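Long-range contacts in phospholipase C-beta (PLC-beta) (Sepia officinalis, PDB 3QR0), which is a multidomain phospholipase C of the beta class, built from PH, EF-hand-like, TIM-barrel and C2 domains, with a calcium ion bound in the barrel: residues Y341-Q346 against V353-Q358; S581-Q586 against V596-Q601. All blocks are in the same frame, centred on the assembly; numbering follows the deposited sequence.

Contact 1 (Y341-Q346 against V353-Q358); sequences YLTGHQ and VEIYRQ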
loop_
_atom_site.group_PDB
_atom_site.type_symbol
_atom_site.label_atom_id
_atom_site.label_comp_id
_atom_site.label_asym_id
_atom_site.label_seq_id
_atom_site.Cartn_x
_atom_site.Cartn_y
_atom_site.Cartn_z
ATOM N N TYR A 341 0.255 6.382 17.794
ATOM C CA TYR A 341 1.489 6.579 18.557
ATOM C C TYR A 341 2.230 5.289 18.944
ATOM O O TYR A 341 3.432 5.330 19.193
ATOM C CB TYR A 341 1.213 7.426 19.823
ATOM C CG TYR A 341 0.165 6.836 20.745
ATOM C CD1 TYR A 341 0.533 6.012 21.805
ATOM C CD2 TYR A 341 -1.190 7.102 20.556
ATOM C CE1 TYR A 341 -0.417 5.461 22.648
ATOM C CE2 TYR A 341 -2.145 6.551 21.385
ATOM C CZ TYR A 341 -1.753 5.732 22.437
ATOM O OH TYR A 341 -2.692 5.180 23.269
ATOM N N LEU A 342 1.528 4.155 18.989
ATOM C CA LEU A 342 2.134 2.888 19.413
ATOM C C LEU A 342 2.848 2.167 18.268
ATOM O O LEU A 342 2.292 2.004 17.177
ATOM C CB LEU A 342 1.073 1.966 20.027
ATOM C CG LEU A 342 0.435 2.481 21.318
ATOM C CD1 LEU A 342 -0.701 1.568 21.767
ATOM C CD2 LEU A 342 1.477 2.647 22.430
ATOM N N THR A 343 4.080 1.732 18.520
ATOM C CA THR A 343 4.852 1.021 17.506
ATOM C C THR A 343 4.915 -0.486 17.743
ATOM O O THR A 343 5.505 -1.204 16.939
ATOM C CB THR A 343 6.274 1.579 17.395
ATOM O OG1 THR A 343 6.954 1.420 18.646
ATOM C CG2 THR A 343 6.220 3.057 16.999
ATOM N N GLY A 344 4.304 -0.959 18.831
ATOM C CA GLY A 344 4.232 -2.393 19.116
ATOM C C GLY A 344 3.032 -2.795 19.962
ATOM O O GLY A 344 1.886 -2.527 19.597
ATOM N N HIS A 345 3.319 -3.432 21.096
ATOM C CA HIS A 345 2.315 -3.977 22.011
ATOM C C HIS A 345 1.543 -2.841 22.683
ATOM O O HIS A 345 2.118 -1.790 22.986
ATOM C CB HIS A 345 3.034 -4.823 23.062
ATOM C CG HIS A 345 2.158 -5.776 23.814
ATOM N ND1 HIS A 345 1.521 -5.435 24.989
ATOM C CD2 HIS A 345 1.880 -7.086 23.603
ATOM C CE1 HIS A 345 0.860 -6.484 25.449
ATOM N NE2 HIS A 345 1.060 -7.498 24.625
ATOM N N GLN A 346 0.249 -3.054 22.911
ATOM C CA GLN A 346 -0.627 -2.024 23.488
ATOM C C GLN A 346 -0.318 -1.683 24.950
ATOM O O GLN A 346 -0.652 -0.588 25.412
ATOM C CB GLN A 346 -2.098 -2.447 23.394
ATOM C CG GLN A 346 -2.643 -2.610 21.979
ATOM C CD GLN A 346 -2.774 -1.294 21.240
ATOM O OE1 GLN A 346 -3.465 -0.384 21.690
ATOM N NE2 GLN A 346 -2.113 -1.190 20.096
ATOM N N VAL A 353 7.036 9.506 17.974
ATOM C CA VAL A 353 6.665 10.637 17.133
ATOM C C VAL A 353 6.816 10.275 15.657
ATOM O O VAL A 353 5.932 10.565 14.845
ATOM C CB VAL A 353 7.521 11.880 17.429
ATOM C CG1 VAL A 353 7.100 13.037 16.521
ATOM C CG2 VAL A 353 7.411 12.269 18.902
ATOM N N GLU A 354 7.933 9.645 15.311
ATOM C CA GLU A 354 8.224 9.287 13.914
ATOM C C GLU A 354 7.151 8.410 13.263
ATOM O O GLU A 354 6.910 8.520 12.057
ATOM C CB GLU A 354 9.595 8.606 13.817
ATOM C CG GLU A 354 10.033 8.196 12.402
ATOM C CD GLU A 354 10.142 9.362 11.422
ATOM O OE1 GLU A 354 10.584 10.465 11.814
ATOM O OE2 GLU A 354 9.796 9.161 10.238
ATOM N N ILE A 355 6.504 7.549 14.052
ATOM C CA ILE A 355 5.416 6.712 13.529
ATOM C C ILE A 355 4.302 7.546 12.880
ATOM O O ILE A 355 3.688 7.102 11.911
ATOM C CB ILE A 355 4.838 5.758 14.627
ATOM C CG1 ILE A 355 3.881 4.718 14.024
ATOM C CG2 ILE A 355 4.137 6.549 15.725
ATOM C CD1 ILE A 355 4.489 3.856 12.931
ATOM N N TYR A 356 4.048 8.752 13.389
ATOM C CA TYR A 356 3.052 9.639 12.771
ATOM C C TYR A 356 3.440 10.035 11.352
ATOM O O TYR A 356 2.601 10.041 10.455
ATOM C CB TYR A 356 2.789 10.883 13.625
ATOM C CG TYR A 356 1.897 10.596 14.806
ATOM C CD1 TYR A 356 0.508 10.689 14.699
ATOM C CD2 TYR A 356 2.439 10.207 16.025
ATOM C CE1 TYR A 356 -0.314 10.407 15.785
ATOM C CE2 TYR A 356 1.629 9.930 17.113
ATOM C CZ TYR A 356 0.261 10.026 16.991
ATOM O OH TYR A 356 -0.522 9.740 18.084
ATOM N N ARG A 357 4.715 10.353 11.146
ATOM C CA ARG A 357 5.203 10.668 9.813
ATOM C C ARG A 357 5.044 9.432 8.929
ATOM O O ARG A 357 4.523 9.522 7.826
ATOM C CB ARG A 357 6.671 11.116 9.853
ATOM C CG ARG A 357 6.926 12.353 10.687
ATOM C CD ARG A 357 8.343 12.889 10.511
ATOM N NE ARG A 357 8.605 13.990 11.437
ATOM C CZ ARG A 357 9.110 13.874 12.670
ATOM N NH1 ARG A 357 9.463 12.699 13.176
ATOM N NH2 ARG A 357 9.280 14.963 13.405
ATOM N N GLN A 358 5.456 8.265 9.429
ATOM C CA GLN A 358 5.412 7.046 8.616
ATOM C C GLN A 358 3.994 6.653 8.219
ATOM O O GLN A 358 3.764 6.239 7.081
ATOM C CB GLN A 358 6.107 5.873 9.318
ATOM C CG GLN A 358 7.612 6.044 9.463
ATOM C CD GLN A 358 8.317 6.263 8.140
ATOM O OE1 GLN A 358 8.034 5.582 7.153
ATOM N NE2 GLN A 358 9.251 7.213 8.115
#

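Contact 2 (S581-Q586 against V596-Q601); sequences SNYVPQ and VALNFQ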
loop_
_atom_site.group_PDB
_atom_site.type_symbol
_atom_site.label_atom_id
_atom_site.label_comp_id
_atom_site.label_asym_id
_atom_site.label_seq_id
_atom_site.Cartn_x
_atom_site.Cartn_y
_atom_site.Cartn_z
ATOM N N SER A 581 -3.203 -6.846 17.328
ATOM C CA SER A 581 -3.796 -7.563 16.215
ATOM C C SER A 581 -4.999 -6.772 15.701
ATOM O O SER A 581 -5.543 -5.924 16.407
ATOM C CB SER A 581 -4.230 -8.966 16.653
ATOM O OG SER A 581 -5.244 -8.890 17.640
ATOM N N ASN A 582 -5.396 -7.049 14.465
ATOM C CA ASN A 582 -6.467 -6.318 13.800
ATOM C C ASN A 582 -7.630 -7.203 13.379
ATOM O O ASN A 582 -7.441 -8.380 13.087
ATOM C CB ASN A 582 -5.918 -5.671 12.530
ATOM C CG ASN A 582 -4.979 -4.527 12.818
ATOM O OD1 ASN A 582 -5.345 -3.579 13.508
ATOM N ND2 ASN A 582 -3.760 -4.602 12.280
ATOM N N TYR A 583 -8.824 -6.617 13.321
ATOM C CA TYR A 583 -9.928 -7.199 12.555
ATOM C C TYR A 583 -9.716 -6.968 11.059
ATOM O O TYR A 583 -8.994 -6.054 10.656
ATOM C CB TYR A 583 -11.280 -6.611 12.968
ATOM C CG TYR A 583 -11.297 -5.109 13.153
ATOM C CD1 TYR A 583 -11.492 -4.557 14.412
ATOM C CD2 TYR A 583 -11.125 -4.238 12.075
ATOM C CE1 TYR A 583 -11.510 -3.182 14.598
ATOM C CE2 TYR A 583 -11.134 -2.856 12.261
ATOM C CZ TYR A 583 -11.328 -2.341 13.526
ATOM O OH TYR A 583 -11.348 -0.978 13.734
ATOM N N VAL A 584 -10.359 -7.796 10.244
ATOM C CA VAL A 584 -10.359 -7.604 8.802
ATOM C C VAL A 584 -11.313 -6.451 8.478
ATOM O O VAL A 584 -12.484 -6.494 8.859
ATOM C CB VAL A 584 -10.789 -8.887 8.065
ATOM C CG1 VAL A 584 -10.893 -8.637 6.573
ATOM C CG2 VAL A 584 -9.797 -10.011 8.353
ATOM N N PRO A 585 -10.809 -5.405 7.798
ATOM C CA PRO A 585 -11.590 -4.176 7.636
ATOM C C PRO A 585 -12.855 -4.315 6.777
ATOM O O PRO A 585 -13.814 -3.577 6.998
ATOM C CB PRO A 585 -10.593 -3.202 7.001
ATOM C CG PRO A 585 -9.571 -4.070 6.355
ATOM C CD PRO A 585 -9.469 -5.288 7.200
ATOM N N GLN A 586 -12.861 -5.252 5.825
ATOM C CA GLN A 586 -14.054 -5.541 5.025
ATOM C C GLN A 586 -15.304 -5.746 5.889
ATOM O O GLN A 586 -16.401 -5.388 5.473
ATOM C CB GLN A 586 -13.845 -6.776 4.132
ATOM C CG GLN A 586 -13.137 -6.498 2.797
ATOM C CD GLN A 586 -11.625 -6.369 2.910
ATOM O OE1 GLN A 586 -11.039 -6.551 3.984
ATOM N NE2 GLN A 586 -10.981 -6.049 1.787
ATOM N N VAL A 596 -12.331 2.933 9.278
ATOM C CA VAL A 596 -12.108 1.622 9.860
ATOM C C VAL A 596 -10.648 1.532 10.334
ATOM O O VAL A 596 -9.757 1.135 9.581
ATOM C CB VAL A 596 -12.478 0.523 8.850
ATOM C CG1 VAL A 596 -12.308 -0.860 9.462
ATOM C CG2 VAL A 596 -13.909 0.718 8.394
ATOM N N ALA A 597 -10.432 1.918 11.591
ATOM C CA ALA A 597 -9.088 2.112 12.153
ATOM C C ALA A 597 -8.334 0.814 12.456
ATOM O O ALA A 597 -8.860 -0.108 13.088
ATOM C CB ALA A 597 -9.159 2.972 13.408
ATOM N N LEU A 598 -7.087 0.759 12.004
ATOM C CA LEU A 598 -6.259 -0.425 12.163
ATOM C C LEU A 598 -4.952 -0.073 12.851
ATOM O O LEU A 598 -4.479 1.062 12.781
ATOM C CB LEU A 598 -5.979 -1.055 10.796
ATOM C CG LEU A 598 -7.221 -1.444 9.986
ATOM C CD1 LEU A 598 -6.848 -1.767 8.548
ATOM C CD2 LEU A 598 -7.931 -2.619 10.648
ATOM N N ASN A 599 -4.365 -1.060 13.512
ATOM C CA ASN A 599 -3.039 -0.917 14.080
ATOM C C ASN A 599 -1.991 -1.086 12.984
ATOM O O ASN A 599 -1.719 -2.204 12.553
ATOM C CB ASN A 599 -2.836 -1.937 15.199
ATOM C CG ASN A 599 -3.753 -1.687 16.377
ATOM O OD1 ASN A 599 -3.839 -0.571 16.883
ATOM N ND2 ASN A 599 -4.444 -2.725 16.817
ATOM N N PHE A 600 -1.399 0.027 12.555
ATOM C CA PHE A 600 -0.458 0.039 11.429
ATOM C C PHE A 600 0.850 -0.692 11.710
ATOM O O PHE A 600 1.552 -1.067 10.770
ATOM C CB PHE A 600 -0.177 1.477 10.957
ATOM C CG PHE A 600 -1.118 1.951 9.889
ATOM C CD1 PHE A 600 -2.488 1.918 10.092
ATOM C CD2 PHE A 600 -0.640 2.412 8.673
ATOM C CE1 PHE A 600 -3.360 2.338 9.107
ATOM C CE2 PHE A 600 -1.507 2.845 7.687
ATOM C CZ PHE A 600 -2.864 2.801 7.896
ATOM N N GLN A 601 1.165 -0.907 12.987
ATOM C CA GLN A 601 2.396 -1.593 13.375
ATOM C C GLN A 601 2.285 -3.113 13.305
ATOM O O GLN A 601 3.292 -3.806 13.421
ATOM C CB GLN A 601 2.825 -1.184 14.793
ATOM C CG GLN A 601 1.957 -1.731 15.925
ATOM C CD GLN A 601 0.782 -0.839 16.280
ATOM O OE1 GLN A 601 0.156 -0.211 15.411
ATOM N NE2 GLN A 601 0.469 -0.781 17.567
#

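Contact 1 (Y341-Q346 against V353-Q358)
Tyr341 packs against Ile355 and Tyr356, by van der Waals contact in the main. The two tyrosine side chains extend in a common direction without stacking: the Tyr356 hydroxyl abuts the rim of the Tyr341 ring, and Tyr356 OH lies 3.4 Å from Tyr341 CB. Tyr356 CE2 is 3.7 Å from Tyr341 CB, so an edge carbon and the hydroxyl of one ring share the same methylene. Ile355, one residue earlier on the helix, faces the loop directly. Its CG1 is anti to the backbone N (chi1 -170°), which leaves Ile355 CG2 to press against the loop backbone, 3.7 Å from Tyr341 O. Beyond it the methyl CG2 of Thr343 passes Ile355 on an opposing course and meets Ile355 CB at 3.9 Å.

The polar ends are held from outside the pair. Tyr341 OH is hydrogen-bonded to Asp370 OD2, Tyr356 OH to the backbone O of Glu368, and both Asp370 and Glu368 belong to the calcium site.

The hydroxyl end and CE2 edge of Tyr356 thus rest on Tyr341 CB, while both hydroxyls bond to strand 366-372. For these two tyrosines that is consistent with a second shell around the calcium ion, most directly through Tyr341 and Asp370.

Contact 2 (S581-Q586 against V596-Q601)
Asn582 OD1 accepts the backbone N-H of Asn599 at 2.7 Å, a nearly straight bond (164°) whose donor lies somewhat off the carbonyl plane. The same side-chain amide gives Asn582 ND2 to Asn599 O at 3.2 Å, with the acceptor in the amide plane and an N-H...O angle of 174°. Both polar atoms of one side chain therefore bind the N-H and C=O of a single residue, which fixes the rotation of the Asn582 amide. With CG beside the backbone N (chi1 -71°), the amide is carried across to the facing chain. Asn599 replies with a weak bond from Asn599 ND2 to Ser581 O, at 3.4 Å, while its OD1 is hydrogen-bonded to His338.

Apolar packing continues along the segments, whose touching parts run roughly antiparallel. The Tyr583 ring is met obliquely at CE2 by two branches, Val596 CG1 and Leu598 CD2, each 3.6 Å from that carbon. Pro585 lies farther along: Pro585 CB is 3.8 Å from Val596 CG1, and Leu598 crosses the proline at about a right angle. Tyr588 adds an edge-to-face partner to the Tyr583 ring.

In chemical terms the side-chain amide of Asn582 stands in for a backbone peptide group: buried, it satisfies a backbone N-H and C=O as a neighbouring strand would, joining the loop after strand 569-572 to the chain leaving strand 595-596 of the barrel.

The contacts come in series along the chain, contact 1 in the X half and contact 2 in the Y half of the TIM barrel, with centres about 14 Å apart. Each contact therefore ties together parts of one half of the barrel. Gln601 is one place where the two contacts touch: Gln601 NE2 lies 3.0 Å from Gly344 O in a probable hydrogen bond, and Gln601 CB packs 3.4 Å from Thr343 O. Ser580, just before segment 581-586, also bonds Gly344 and Gln346. Loop 341-346 is thus held by helix 354-361 and by Y-half loops, consistent with a compact barrel assembled from two separate sequence regions.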